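Local coordinates for protein N-(5'-phosphoribosyl)anthranilate isomerase (Thermococcus kodakarensis, PDB 5LHF) that catalyses the isomerisation of N-(5-phospho-beta-D-ribosyl)anthranilate to 1-(2-carboxyphenylamino)-1-deoxy-D-ribulose 5-phosphate, the third step from chorismate to tryptophan, at residues Ser59-Phe64 against Ala68-Lys73; Glu21-Ala26 against Lys194-Ile199; Glu46-Ala51 against Thr74-Ile79; Arg120-Ile125 against Ala154-Ile159; Thr27-Asn32 against Arg37-Lys42. One frame throughout, in Å; residues are numbered along the deposited sequence. Where two conformers were deposited one is given.

Contact 1 (Ser59-Phe64 against Ala68-Lys73); sequences STMKTF and ANAVEK
Met61, in the loop before helix 64-74, and Phe64, its first residue, each meet an alanine farther along that helix. The terminal methyl of Met61, CE, sits 3.9 Å from Ala70 CB. The methionine chain runs extended through SD and then bends (chi3 -63°), which turns CE toward the helix. Phe64 reaches Ala68 in two ways. Its carbonyl O accepts the first-turn helical bond from Ala68 N at 2.8 Å. Its ring atom CE1 lies 4.0 Å from Ala68 CB, with the methyl oblique to the ring. The ring gets there because CG points opposite the backbone N (chi1 177°), although the CB bond itself leads away from Ala68.

One shell out, Ser59 OG accepts from Met61 N at 3.0 Å and closes an ST turn. The same OG is hydrogen-bonded to Val31 O of the segment 27-32. Two bonds, from Trp67 NE1 and Ser83 OG, hold Met61 O and so the backbone that carries the side chain. Beyond Phe64, Arg92 makes a cation-pi contact with the ring. Thr63 is the N-cap residue. This is the beta-to-alpha turn of a TIM barrel, where the loop after strand 55-59 folds back onto the first turns of helix 64-74.

Contact 2 (Glu21-Ala26 against Lys194-Ile199); sequences ERYADA and KDRVLI
Tyr23 lays one face of its ring against Ile199. The methyl CG2 of Ile199 stands 3.6 Å above the ring plane, offset toward the rim on the CB side. Its nearest ring atom is Tyr23 CG at 3.6 Å. The line from the ring centroid to CG2 is 4.0 Å long and 26° off the normal, which makes this a CH-pi contact. In Ile199 the CG2 branch lies opposite the backbone N, while CG1 takes the place beside it (chi1 -69°); this sends CG2 out to the ring.

At the far end of the tyrosine, OH comes 3.5 Å from Arg196 CG. That is contact with the aliphatic part of the arginine. The polar ends of both residues share Glu200, one helical turn after Arg196: OE2 is hydrogen-bonded to Tyr23 OH, and OE1 forms a salt bridge with Arg196 NH1. Glu200 thus ties the far end of Tyr23 to the arginine. Asp195 caps the helix, with OD2 accepting from Leu198 N at 2.9 Å.

The contact joins the loop between helix 14-20 and strand 26-30 to the first turn of helix 196-207. Leu19 of helix 14-20 and Ile8 of strand 5-9 pack against Ile199, so the last helix of the barrel rests on its first strand and helix.

Contact 3 (Glu46-Ala51 against Thr74-Ile79); sequences ELIEMA and TGAEYI
Thr74 OG1 has two hydrogen-bonding partners. Ala76 N donates to it at 3.3 Å with a bent angle of 148°, which forms an ST turn, and the hydroxyl also bonds to Ala70 O one turn back in helix 64-74. The hydroxyl lies between the backbone N and the carbonyl carbon (chi1 61°), where it can serve both.

Ile48 of the neighbouring helix packs against this turn. Its CD1 is 3.7 Å from Thr74 CB and 4.0 Å from Thr74 OG1. The same methyl lies 4.2 Å from Ala76 CB. The second branch, CG2, rests on the backbone: 3.6 Å from Thr74 O and 4.1 Å from Gly75 O. The two arms of the isoleucine therefore divide the work. CD1 meets the side chains of Thr74 and Ala76, and CG2 the carbonyl oxygens of Thr74 and Gly75.

Gly75 is the first residue past helix 64-74, with phi 73°. The positive phi suits glycine, and the chain turns here toward strand 78-81. Leu57 of strand 55-59 touches Ile48, Thr74 and Ala76 alike.

No hydrogen bond crosses between 46-51 and 74-79. Thr74 OG1 is engaged by Ala76 N and Ala70 O, and the helix 41-50 side offers hydrocarbon. Cohesion here comes from apolar contact over a turn closed by its own OG1 bonds.

Contact 4 (Arg120-Ile125 against Ala154-Ile159); sequences RLLELI and AKEYPI
Glu156 comes first in the segment 154-159 to reach the other helix, and it does so with its aliphatic base. Its CB lies 4.1 Å from Leu122 CD2. The CB bond points toward Leu122, but the chain bends at chi2 (-44°) and carries the carboxylate away.

Tyr157 follows and makes the larger part of the contact. Its ring is met from two directions. Leu122 CD2 comes in at the edge, in the ring plane, 3.5 Å from Tyr157 CE2. Ile125 CG2 lies over one face, 3.7 Å above the plane and offset toward the rim; its closest atom is the same CE2, at 3.7 Å. From the ring centroid to Ile125 CG2 is 4.0 Å, 23° off the normal, which is a CH-pi contact. The tyrosine CG sits opposite its own carbonyl carbon (chi1 -59°), and the ring extends toward the helix from there. One edge and one face of the ring are therefore braced one helical turn apart.

After the turn at Pro158, Ile159 packs on Ile133 and Leu135 of strand 132-136. Ile153 of helix 143-156 touches Leu122 and Ile125 and extends the apolar patch.

In this TIM barrel the contact joins two successive outer helices: 114-126 lies against the end of 143-156 and the turn leading to strand 160-162.

Contact 5 (Thr27-Asn32 against Arg37-Lys42); sequences TGVVVN and RKVPLK
Val31 CB lies 3.9 Å from Leu41 CD2 and 4.1 Å from Val39 O. Its CG1 comes closer to that oxygen, at 3.6 Å, and is 3.9 Å from Leu41 CD2. CG2 meets the same leucine methyl, so CD2 of Leu41 nestles against the whole isopropyl head. The two side chains cross at about a right angle.

Beside it, Val29 CG2 presses on Val39 CG2 at 3.5 Å, tighter than usual. With CG1 opposite the carbonyl carbon (chi1 -60°), Val39 CG2 is left between the backbone N and the carbonyl carbon. The backbones are pinned by Val39 N donating to Val30 O at 3.0 Å. Water 1 extends this, accepting from Val30 N and donating to Arg37 O. Water 2 accepts from Asn32 N and donates to Val39 O.

The Arg37 head turns away to Gly192 O and to salt bridges with Glu16 and Glu189. The segments belong to a beta-alpha-beta unit: the chain leaving strand 26-30 folds back into helix 41-50, with Ala44 over Val29, Val31 and Val39, and strand 55-59 alongside.

Contacts 1, 3 and 5 form one connected region on the same side of the barrel. The centres of contacts 3 and 5 are about 10 Å apart, and both use helix 41-50; Ile48 CD1 lies 4.1 Å from Val29 CG1. Contact 1 meets contact 5 where Met61 SD lies 3.5 Å from Asn32 ND2, and joins contact 3 through Val71. Contact 2 touches contact 3 by Glu21 beside Ala51 and contact 5 by Lys194 near Arg37. Contact 4 stands apart, its centre about 28 Å from that of contact 3 across the barrel. The bound sodium ion is about 7 Å from the side chain of Val39 and about 10 Å from that of Thr74.

Contact 1 (Ser59-Phe64 against Ala68-Lys73)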
# COMPACT_ATOMS: atom_id res chain seq x y z
N SER A 59 4.66 -5.59 5.46
CA SER A 59 5.49 -5.56 6.66
C SER A 59 6.55 -4.47 6.58
O SER A 59 6.99 -4.06 5.50
CB SER A 59 6.17 -6.91 6.90
OG SER A 59 6.85 -6.90 8.15
N THR A 60 7.00 -4.07 7.76
CA THR A 60 8.14 -3.18 7.91
C THR A 60 9.43 -3.94 8.19
O THR A 60 10.46 -3.30 8.47
CB THR A 60 7.88 -2.19 9.04
OG1 THR A 60 7.63 -2.93 10.24
CG2 THR A 60 6.67 -1.32 8.71
N MET A 61 9.40 -5.27 8.13
CA MET A 61 10.62 -6.06 8.24
C MET A 61 11.73 -5.46 7.40
O MET A 61 11.50 -4.99 6.28
CB MET A 61 10.35 -7.50 7.81
CG MET A 61 9.73 -8.33 8.90
SD MET A 61 9.33 -9.98 8.33
CE MET A 61 8.10 -9.71 7.05
N LYS A 62 12.94 -5.47 7.95
CA LYS A 62 14.07 -4.74 7.39
C LYS A 62 15.07 -5.62 6.65
O LYS A 62 15.76 -5.12 5.76
CB LYS A 62 14.81 -3.98 8.50
CG LYS A 62 13.91 -3.09 9.35
CD LYS A 62 14.70 -2.33 10.42
CE LYS A 62 15.71 -1.37 9.79
NZ LYS A 62 15.06 -0.32 8.95
N THR A 63 15.16 -6.91 6.98
CA THR A 63 16.25 -7.75 6.51
C THR A 63 15.74 -8.92 5.67
O THR A 63 14.60 -9.38 5.82
CB THR A 63 17.09 -8.30 7.68
OG1 THR A 63 16.39 -9.37 8.35
CG2 THR A 63 17.38 -7.21 8.68
N PHE A 64 16.61 -9.40 4.78
CA PHE A 64 16.25 -10.53 3.93
C PHE A 64 15.83 -11.76 4.73
O PHE A 64 14.81 -12.38 4.38
CB PHE A 64 17.42 -10.86 2.99
CG PHE A 64 17.17 -12.06 2.13
CD1 PHE A 64 17.54 -13.33 2.55
CD2 PHE A 64 16.58 -11.91 0.88
CE1 PHE A 64 17.32 -14.43 1.76
CE2 PHE A 64 16.34 -13.01 0.09
CZ PHE A 64 16.71 -14.28 0.53
N ALA A 68 12.39 -13.70 4.10
CA ALA A 68 12.43 -15.06 3.58
C ALA A 68 11.66 -16.02 4.47
O ALA A 68 10.91 -16.87 3.99
CB ALA A 68 13.89 -15.53 3.44
N ASN A 69 11.86 -15.92 5.79
CA ASN A 69 11.10 -16.76 6.70
C ASN A 69 9.60 -16.54 6.54
O ASN A 69 8.81 -17.49 6.52
CB ASN A 69 11.50 -16.48 8.15
CG ASN A 69 10.64 -17.26 9.13
OD1 ASN A 69 10.75 -18.49 9.23
ND2 ASN A 69 9.73 -16.56 9.83
N ALA A 70 9.18 -15.28 6.43
CA ALA A 70 7.75 -15.00 6.37
C ALA A 70 7.15 -15.48 5.05
O ALA A 70 6.02 -15.96 5.02
CB ALA A 70 7.48 -13.51 6.59
N VAL A 71 7.92 -15.39 3.96
CA VAL A 71 7.43 -15.90 2.68
C VAL A 71 7.33 -17.42 2.70
O VAL A 71 6.36 -18.00 2.21
CB VAL A 71 8.33 -15.39 1.53
CG1 VAL A 71 7.93 -15.99 0.20
CG2 VAL A 71 8.22 -13.87 1.44
N GLU A 72 8.33 -18.10 3.28
CA GLU A 72 8.25 -19.56 3.38
C GLU A 72 7.05 -19.99 4.20
O GLU A 72 6.38 -20.97 3.85
CB GLU A 72 9.53 -20.13 4.01
CG GLU A 72 10.76 -19.89 3.20
CD GLU A 72 12.02 -20.39 3.89
OE1 GLU A 72 13.12 -20.17 3.32
OE2 GLU A 72 11.91 -20.98 4.98
N LYS A 73 6.78 -19.30 5.31
CA LYS A 73 5.72 -19.76 6.21
C LYS A 73 4.33 -19.46 5.65
O LYS A 73 3.38 -20.22 5.88
CB LYS A 73 5.87 -19.12 7.59
CG LYS A 73 7.13 -19.54 8.35
CD LYS A 73 7.07 -21.00 8.77
CE LYS A 73 8.05 -21.31 9.90
NZ LYS A 73 9.45 -20.88 9.57

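Contact 2 (Glu21-Ala26 against Lys194-Ile199)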
# COMPACT_ATOMS: atom_id res chain seq x y z
N GLU A 21 -13.04 -8.54 -0.94
CA GLU A 21 -12.91 -9.17 -2.24
C GLU A 21 -14.04 -8.81 -3.19
O GLU A 21 -13.89 -8.99 -4.41
CB GLU A 21 -12.84 -10.69 -2.07
CG GLU A 21 -11.54 -11.14 -1.43
CD GLU A 21 -11.40 -12.64 -1.38
OE1 GLU A 21 -10.25 -13.12 -1.43
OE2 GLU A 21 -12.43 -13.32 -1.27
N ARG A 22 -15.15 -8.31 -2.67
CA ARG A 22 -16.26 -7.91 -3.54
C ARG A 22 -16.02 -6.56 -4.19
O ARG A 22 -16.77 -6.19 -5.11
CB ARG A 22 -17.55 -7.90 -2.74
CG ARG A 22 -17.93 -9.28 -2.22
CD ARG A 22 -19.44 -9.46 -2.11
NE ARG A 22 -20.05 -8.53 -1.16
CZ ARG A 22 -20.02 -8.68 0.15
NH1 ARG A 22 -19.41 -9.72 0.69
NH2 ARG A 22 -20.61 -7.78 0.93
N TYR A 23 -14.98 -5.84 -3.77
CA TYR A 23 -14.76 -4.47 -4.22
C TYR A 23 -13.35 -4.19 -4.72
O TYR A 23 -13.20 -3.47 -5.71
CB TYR A 23 -15.11 -3.49 -3.10
CG TYR A 23 -16.53 -3.62 -2.60
CD1 TYR A 23 -16.83 -4.47 -1.53
CD2 TYR A 23 -17.56 -2.92 -3.20
CE1 TYR A 23 -18.13 -4.60 -1.07
CE2 TYR A 23 -18.86 -3.04 -2.75
CZ TYR A 23 -19.14 -3.88 -1.69
OH TYR A 23 -20.44 -3.99 -1.24
N ALA A 24 -12.31 -4.71 -4.05
CA ALA A 24 -10.96 -4.23 -4.29
C ALA A 24 -10.25 -5.07 -5.34
O ALA A 24 -10.54 -6.25 -5.53
CB ALA A 24 -10.13 -4.24 -2.99
N ASP A 25 -9.29 -4.44 -6.03
CA ASP A 25 -8.41 -5.21 -6.91
C ASP A 25 -7.36 -6.00 -6.15
O ASP A 25 -6.83 -6.98 -6.69
CB ASP A 25 -7.74 -4.26 -7.89
CG ASP A 25 -8.74 -3.51 -8.72
OD1 ASP A 25 -9.43 -4.19 -9.50
OD2 ASP A 25 -8.84 -2.27 -8.59
N ALA A 26 -7.05 -5.61 -4.91
CA ALA A 26 -6.02 -6.26 -4.11
C ALA A 26 -6.29 -5.95 -2.65
O ALA A 26 -6.97 -4.97 -2.32
CB ALA A 26 -4.60 -5.79 -4.48
N LYS A 194 -13.42 -3.77 8.83
CA LYS A 194 -13.77 -3.40 7.45
C LYS A 194 -15.29 -3.36 7.31
O LYS A 194 -15.98 -4.31 7.69
CB LYS A 194 -13.17 -4.38 6.45
CG LYS A 194 -11.65 -4.46 6.45
CD LYS A 194 -10.97 -3.11 6.41
CE LYS A 194 -9.46 -3.31 6.55
NZ LYS A 194 -8.71 -2.10 6.96
N ASP A 195 -15.80 -2.25 6.78
CA ASP A 195 -17.23 -1.93 6.84
C ASP A 195 -17.80 -1.73 5.44
O ASP A 195 -17.30 -0.91 4.67
CB ASP A 195 -17.46 -0.68 7.68
CG ASP A 195 -18.93 -0.28 7.77
OD1 ASP A 195 -19.66 -0.86 8.60
OD2 ASP A 195 -19.35 0.61 7.00
N ARG A 196 -18.88 -2.46 5.12
CA ARG A 196 -19.40 -2.47 3.75
C ARG A 196 -19.89 -1.09 3.32
O ARG A 196 -19.67 -0.68 2.18
CB ARG A 196 -20.53 -3.50 3.60
CG ARG A 196 -21.01 -3.69 2.15
CD ARG A 196 -22.21 -2.81 1.79
NE ARG A 196 -23.35 -3.04 2.69
CZ ARG A 196 -24.47 -2.34 2.67
NH1 ARG A 196 -24.63 -1.36 1.79
NH2 ARG A 196 -25.44 -2.62 3.53
N VAL A 197 -20.56 -0.37 4.21
CA VAL A 197 -21.10 0.92 3.81
C VAL A 197 -19.99 1.94 3.59
O VAL A 197 -20.02 2.72 2.62
CB VAL A 197 -22.14 1.41 4.83
CG1 VAL A 197 -22.39 2.91 4.66
CG2 VAL A 197 -23.44 0.62 4.69
N LEU A 198 -18.95 1.92 4.44
CA LEU A 198 -17.79 2.78 4.21
C LEU A 198 -17.07 2.41 2.92
O LEU A 198 -16.62 3.30 2.18
CB LEU A 198 -16.81 2.70 5.39
CG LEU A 198 -17.36 3.27 6.69
CD1 LEU A 198 -16.27 3.22 7.76
CD2 LEU A 198 -17.89 4.70 6.49
N ILE A 199 -16.91 1.12 2.64
CA ILE A 199 -16.26 0.71 1.40
C ILE A 199 -17.07 1.18 0.19
O ILE A 199 -16.50 1.68 -0.79
CB ILE A 199 -16.01 -0.81 1.37
CG1 ILE A 199 -14.94 -1.18 2.41
CG2 ILE A 199 -15.53 -1.24 -0.02
CD1 ILE A 199 -14.80 -2.71 2.69

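Contact 3 (Glu46-Ala51 against Thr74-Ile79)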
# COMPACT_ATOMS: atom_id res chain seq x y z
N GLU A 46 -3.32 -18.40 6.51
CA GLU A 46 -4.67 -18.87 6.20
C GLU A 46 -5.40 -17.90 5.28
O GLU A 46 -6.05 -18.32 4.31
CB GLU A 46 -5.47 -19.09 7.47
CG GLU A 46 -6.93 -19.43 7.17
CD GLU A 46 -7.10 -20.76 6.46
OE1 GLU A 46 -6.89 -20.83 5.22
OE2 GLU A 46 -7.46 -21.75 7.12
N LEU A 47 -5.30 -16.60 5.56
CA LEU A 47 -5.96 -15.63 4.68
C LEU A 47 -5.36 -15.69 3.29
O LEU A 47 -6.09 -15.63 2.29
CB LEU A 47 -5.85 -14.22 5.27
CG LEU A 47 -6.36 -14.14 6.72
CD1 LEU A 47 -6.03 -12.79 7.35
CD2 LEU A 47 -7.87 -14.40 6.78
N ILE A 48 -4.04 -15.83 3.20
CA ILE A 48 -3.37 -15.86 1.90
C ILE A 48 -3.84 -17.06 1.08
O ILE A 48 -3.97 -16.98 -0.15
CB ILE A 48 -1.84 -15.84 2.11
CG1 ILE A 48 -1.39 -14.41 2.50
CG2 ILE A 48 -1.08 -16.30 0.86
CD1 ILE A 48 0.01 -14.37 3.13
N GLU A 49 -4.11 -18.18 1.75
CA GLU A 49 -4.53 -19.39 1.04
C GLU A 49 -5.96 -19.25 0.53
O GLU A 49 -6.27 -19.72 -0.57
CB GLU A 49 -4.41 -20.61 1.95
CG GLU A 49 -4.95 -21.90 1.35
CD GLU A 49 -4.97 -23.04 2.35
OE1 GLU A 49 -5.00 -22.77 3.57
OE2 GLU A 49 -4.96 -24.21 1.92
N MET A 50 -6.84 -18.60 1.29
CA MET A 50 -8.23 -18.49 0.87
C MET A 50 -8.52 -17.27 -0.00
O MET A 50 -9.59 -17.23 -0.63
CB MET A 50 -9.13 -18.47 2.11
CG MET A 50 -9.02 -19.75 2.92
SD MET A 50 -9.42 -21.23 1.96
CE MET A 50 -11.13 -21.48 2.43
N ALA A 51 -7.58 -16.32 -0.13
CA ALA A 51 -7.85 -15.12 -0.91
C ALA A 51 -8.11 -15.42 -2.38
O ALA A 51 -7.47 -16.28 -2.99
CB ALA A 51 -6.70 -14.12 -0.77
N THR A 74 4.18 -18.35 4.92
CA THR A 74 2.86 -17.91 4.47
C THR A 74 2.51 -18.30 3.04
O THR A 74 1.34 -18.26 2.67
CB THR A 74 2.72 -16.39 4.58
OG1 THR A 74 3.72 -15.77 3.74
CG2 THR A 74 2.91 -15.93 6.03
N GLY A 75 3.50 -18.63 2.21
CA GLY A 75 3.18 -18.83 0.82
C GLY A 75 2.87 -17.58 0.03
O GLY A 75 2.32 -17.68 -1.07
N ALA A 76 3.20 -16.40 0.56
CA ALA A 76 2.84 -15.16 -0.11
C ALA A 76 3.40 -15.11 -1.52
O ALA A 76 4.53 -15.52 -1.77
CB ALA A 76 3.36 -13.95 0.67
N GLU A 77 2.59 -14.60 -2.44
CA GLU A 77 2.94 -14.34 -3.83
C GLU A 77 3.27 -12.87 -4.06
O GLU A 77 3.96 -12.52 -5.03
CB GLU A 77 1.72 -14.75 -4.68
CG GLU A 77 1.45 -16.25 -4.70
CD GLU A 77 2.38 -16.94 -5.66
OE1 GLU A 77 2.57 -18.19 -5.54
OE2 GLU A 77 2.93 -16.24 -6.55
N TYR A 78 2.72 -12.00 -3.21
CA TYR A 78 2.86 -10.55 -3.27
C TYR A 78 3.38 -10.07 -1.93
O TYR A 78 2.91 -10.53 -0.89
CB TYR A 78 1.52 -9.86 -3.55
CG TYR A 78 0.96 -10.20 -4.90
CD1 TYR A 78 1.23 -9.40 -6.01
CD2 TYR A 78 0.16 -11.33 -5.08
CE1 TYR A 78 0.72 -9.71 -7.25
CE2 TYR A 78 -0.35 -11.64 -6.32
CZ TYR A 78 -0.06 -10.83 -7.40
OH TYR A 78 -0.58 -11.15 -8.64
N ILE A 79 4.32 -9.13 -1.94
CA ILE A 79 4.80 -8.54 -0.70
C ILE A 79 4.82 -7.03 -0.85
O ILE A 79 5.06 -6.49 -1.93
CB ILE A 79 6.20 -9.07 -0.27
CG1 ILE A 79 7.29 -8.67 -1.26
CG2 ILE A 79 6.17 -10.59 -0.11
CD1 ILE A 79 8.70 -9.07 -0.80

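Contact 4 (Arg120-Ile125 against Ala154-Ile159)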
# COMPACT_ATOMS: atom_id res chain seq x y z
N ARG A 120 14.24 14.46 -4.97
CA ARG A 120 14.85 13.50 -4.07
C ARG A 120 14.10 12.17 -4.10
O ARG A 120 14.70 11.10 -4.06
CB ARG A 120 14.89 14.08 -2.66
CG ARG A 120 15.45 13.18 -1.58
CD ARG A 120 15.52 13.94 -0.26
NE ARG A 120 15.56 15.39 -0.48
CZ ARG A 120 14.55 16.21 -0.20
NH1 ARG A 120 13.43 15.73 0.32
NH2 ARG A 120 14.67 17.51 -0.45
N LEU A 121 12.76 12.22 -4.19
CA LEU A 121 12.00 10.98 -4.12
C LEU A 121 12.20 10.15 -5.38
O LEU A 121 12.31 8.92 -5.30
CB LEU A 121 10.52 11.28 -3.90
CG LEU A 121 9.62 10.07 -3.64
CD1 LEU A 121 10.28 9.08 -2.67
CD2 LEU A 121 8.25 10.52 -3.12
N LEU A 122 12.28 10.81 -6.54
CA LEU A 122 12.47 10.08 -7.79
C LEU A 122 13.80 9.36 -7.83
O LEU A 122 13.91 8.26 -8.39
CB LEU A 122 12.35 11.03 -8.98
CG LEU A 122 10.93 11.38 -9.42
CD1 LEU A 122 10.92 12.57 -10.37
CD2 LEU A 122 10.27 10.18 -10.07
N GLU A 123 14.85 9.95 -7.24
CA GLU A 123 16.14 9.28 -7.29
C GLU A 123 16.15 8.03 -6.41
O GLU A 123 16.80 7.04 -6.76
CB GLU A 123 17.28 10.23 -6.93
CG GLU A 123 17.23 10.86 -5.54
CD GLU A 123 17.75 9.95 -4.43
OE1 GLU A 123 18.60 9.07 -4.71
OE2 GLU A 123 17.31 10.12 -3.27
N LEU A 124 15.43 8.05 -5.29
CA LEU A 124 15.33 6.85 -4.47
C LEU A 124 14.52 5.77 -5.19
O LEU A 124 14.90 4.60 -5.19
CB LEU A 124 14.70 7.18 -3.11
CG LEU A 124 14.56 6.01 -2.12
CD1 LEU A 124 15.91 5.30 -1.90
CD2 LEU A 124 13.94 6.47 -0.80
N ILE A 125 13.42 6.17 -5.84
CA ILE A 125 12.55 5.21 -6.52
C ILE A 125 13.28 4.52 -7.66
O ILE A 125 13.13 3.30 -7.87
CB ILE A 125 11.27 5.93 -6.99
CG1 ILE A 125 10.48 6.41 -5.77
CG2 ILE A 125 10.44 5.03 -7.88
CD1 ILE A 125 9.26 7.26 -6.11
N ALA A 154 3.67 10.99 -9.91
CA ALA A 154 2.66 10.21 -10.62
C ALA A 154 2.74 10.39 -12.13
O ALA A 154 2.17 9.57 -12.86
CB ALA A 154 1.25 10.58 -10.14
N LYS A 155 3.43 11.43 -12.61
CA LYS A 155 3.60 11.60 -14.05
C LYS A 155 4.64 10.63 -14.61
O LYS A 155 4.57 10.28 -15.79
CB LYS A 155 4.00 13.04 -14.37
CG LYS A 155 2.91 14.05 -14.02
CD LYS A 155 3.38 15.47 -14.22
CE LYS A 155 2.45 16.45 -13.53
NZ LYS A 155 2.81 17.86 -13.85
N GLU A 156 5.59 10.18 -13.78
CA GLU A 156 6.67 9.29 -14.19
C GLU A 156 6.41 7.82 -13.91
O GLU A 156 6.97 6.96 -14.60
CB GLU A 156 7.98 9.68 -13.49
CG GLU A 156 8.51 11.05 -13.87
CD GLU A 156 8.44 11.31 -15.36
OE1 GLU A 156 8.95 10.48 -16.14
OE2 GLU A 156 7.87 12.35 -15.75
N TYR A 157 5.61 7.51 -12.90
CA TYR A 157 5.29 6.13 -12.56
C TYR A 157 3.81 6.02 -12.28
O TYR A 157 3.20 6.98 -11.78
CB TYR A 157 6.07 5.65 -11.32
CG TYR A 157 7.57 5.71 -11.46
CD1 TYR A 157 8.27 4.68 -12.09
CD2 TYR A 157 8.30 6.78 -10.95
CE1 TYR A 157 9.65 4.73 -12.21
CE2 TYR A 157 9.68 6.83 -11.06
CZ TYR A 157 10.34 5.80 -11.70
OH TYR A 157 11.72 5.85 -11.82
N PRO A 158 3.18 4.83 -12.57
CA PRO A 158 1.78 4.58 -12.17
C PRO A 158 1.70 4.24 -10.68
O PRO A 158 1.59 3.10 -10.25
CB PRO A 158 1.38 3.41 -13.06
CG PRO A 158 2.65 2.66 -13.28
CD PRO A 158 3.76 3.69 -13.30
N ILE A 159 1.76 5.28 -9.85
CA ILE A 159 1.94 5.06 -8.42
C ILE A 159 0.61 4.73 -7.75
O ILE A 159 -0.47 5.01 -8.28
CB ILE A 159 2.61 6.29 -7.76
CG1 ILE A 159 1.70 7.52 -7.85
CG2 ILE A 159 3.98 6.57 -8.40
CD1 ILE A 159 1.12 7.96 -6.53

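Contact 5 (Thr27-Asn32 against Arg37-Lys42)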
# COMPACT_ATOMS: atom_id res chain seq x y z
N THR A 27 -5.74 -6.78 -1.78
CA THR A 27 -5.80 -6.52 -0.35
C THR A 27 -4.42 -6.80 0.24
O THR A 27 -3.44 -7.01 -0.48
CB THR A 27 -6.93 -7.33 0.30
OG1 THR A 27 -7.13 -6.89 1.65
CG2 THR A 27 -6.62 -8.83 0.28
N GLY A 28 -4.34 -6.76 1.57
CA GLY A 28 -3.07 -6.92 2.25
C GLY A 28 -3.28 -7.41 3.66
O GLY A 28 -4.28 -7.07 4.30
N VAL A 29 -2.33 -8.20 4.15
CA VAL A 29 -2.35 -8.67 5.53
C VAL A 29 -1.02 -8.30 6.18
O VAL A 29 0.04 -8.53 5.61
CB VAL A 29 -2.64 -10.19 5.61
CG1 VAL A 29 -1.59 -11.01 4.84
CG2 VAL A 29 -2.65 -10.62 7.06
N VAL A 30 -1.09 -7.71 7.38
CA VAL A 30 0.08 -7.11 8.02
C VAL A 30 0.69 -8.09 9.00
O VAL A 30 -0.01 -8.68 9.83
CB VAL A 30 -0.29 -5.79 8.72
CG1 VAL A 30 0.93 -5.20 9.45
CG2 VAL A 30 -0.88 -4.79 7.71
N VAL A 31 2.01 -8.28 8.91
CA VAL A 31 2.75 -9.14 9.83
C VAL A 31 4.00 -8.42 10.30
O VAL A 31 4.51 -7.52 9.62
CB VAL A 31 3.14 -10.50 9.19
CG1 VAL A 31 1.91 -11.32 8.79
CG2 VAL A 31 4.09 -10.30 7.99
N ASN A 32 4.50 -8.84 11.46
CA ASN A 32 5.79 -8.40 11.98
C ASN A 32 6.00 -6.89 11.76
O ASN A 32 6.98 -6.45 11.15
CB ASN A 32 6.94 -9.21 11.34
CG ASN A 32 6.87 -10.71 11.68
OD1 ASN A 32 6.37 -11.09 12.74
ND2 ASN A 32 7.39 -11.55 10.79
N ARG A 37 -3.26 -3.79 12.80
CA ARG A 37 -3.75 -4.84 11.91
C ARG A 37 -2.84 -6.05 11.88
O ARG A 37 -3.07 -6.95 11.07
CB ARG A 37 -3.92 -4.30 10.47
CG ARG A 37 -4.60 -2.92 10.37
CD ARG A 37 -5.92 -2.91 11.11
NE ARG A 37 -6.89 -3.77 10.44
CZ ARG A 37 -8.16 -3.87 10.80
NH1 ARG A 37 -8.61 -3.16 11.83
NH2 ARG A 37 -8.98 -4.69 10.14
N LYS A 38 -1.78 -6.05 12.69
CA LYS A 38 -0.85 -7.17 12.71
C LYS A 38 -1.57 -8.45 13.12
O LYS A 38 -2.43 -8.43 14.01
CB LYS A 38 0.30 -6.86 13.67
CG LYS A 38 1.38 -7.93 13.76
CD LYS A 38 2.42 -7.55 14.81
CE LYS A 38 2.39 -8.52 15.97
NZ LYS A 38 3.44 -9.57 15.86
N VAL A 39 -1.27 -9.54 12.42
CA VAL A 39 -1.73 -10.88 12.77
C VAL A 39 -0.52 -11.80 12.80
O VAL A 39 0.52 -11.50 12.15
CB VAL A 39 -2.80 -11.40 11.78
CG1 VAL A 39 -4.04 -10.51 11.75
CG2 VAL A 39 -2.21 -11.63 10.37
N PRO A 40 -0.59 -12.91 13.54
CA PRO A 40 0.49 -13.91 13.46
C PRO A 40 0.64 -14.51 12.06
O PRO A 40 -0.31 -14.55 11.28
CB PRO A 40 0.07 -14.97 14.48
CG PRO A 40 -1.04 -14.35 15.28
CD PRO A 40 -1.67 -13.31 14.44
N LEU A 41 1.86 -14.99 11.77
CA LEU A 41 2.15 -15.58 10.45
C LEU A 41 1.17 -16.69 10.09
O LEU A 41 0.76 -16.80 8.94
CB LEU A 41 3.58 -16.11 10.40
CG LEU A 41 4.73 -15.12 10.27
CD1 LEU A 41 6.06 -15.86 10.07
CD2 LEU A 41 4.51 -14.15 9.14
N LYS A 42 0.82 -17.56 11.06
CA LYS A 42 -0.12 -18.63 10.71
C LYS A 42 -1.47 -18.06 10.29
O LYS A 42 -2.12 -18.58 9.37
CB LYS A 42 -0.30 -19.59 11.89
CG LYS A 42 -1.18 -20.75 11.54
CD LYS A 42 -1.72 -21.42 12.78
CE LYS A 42 -1.72 -22.91 12.61
NZ LYS A 42 -2.92 -23.38 11.93
O HOH W 1 -3.73 -7.23 8.51
O HOH W 2 3.20 -11.05 12.73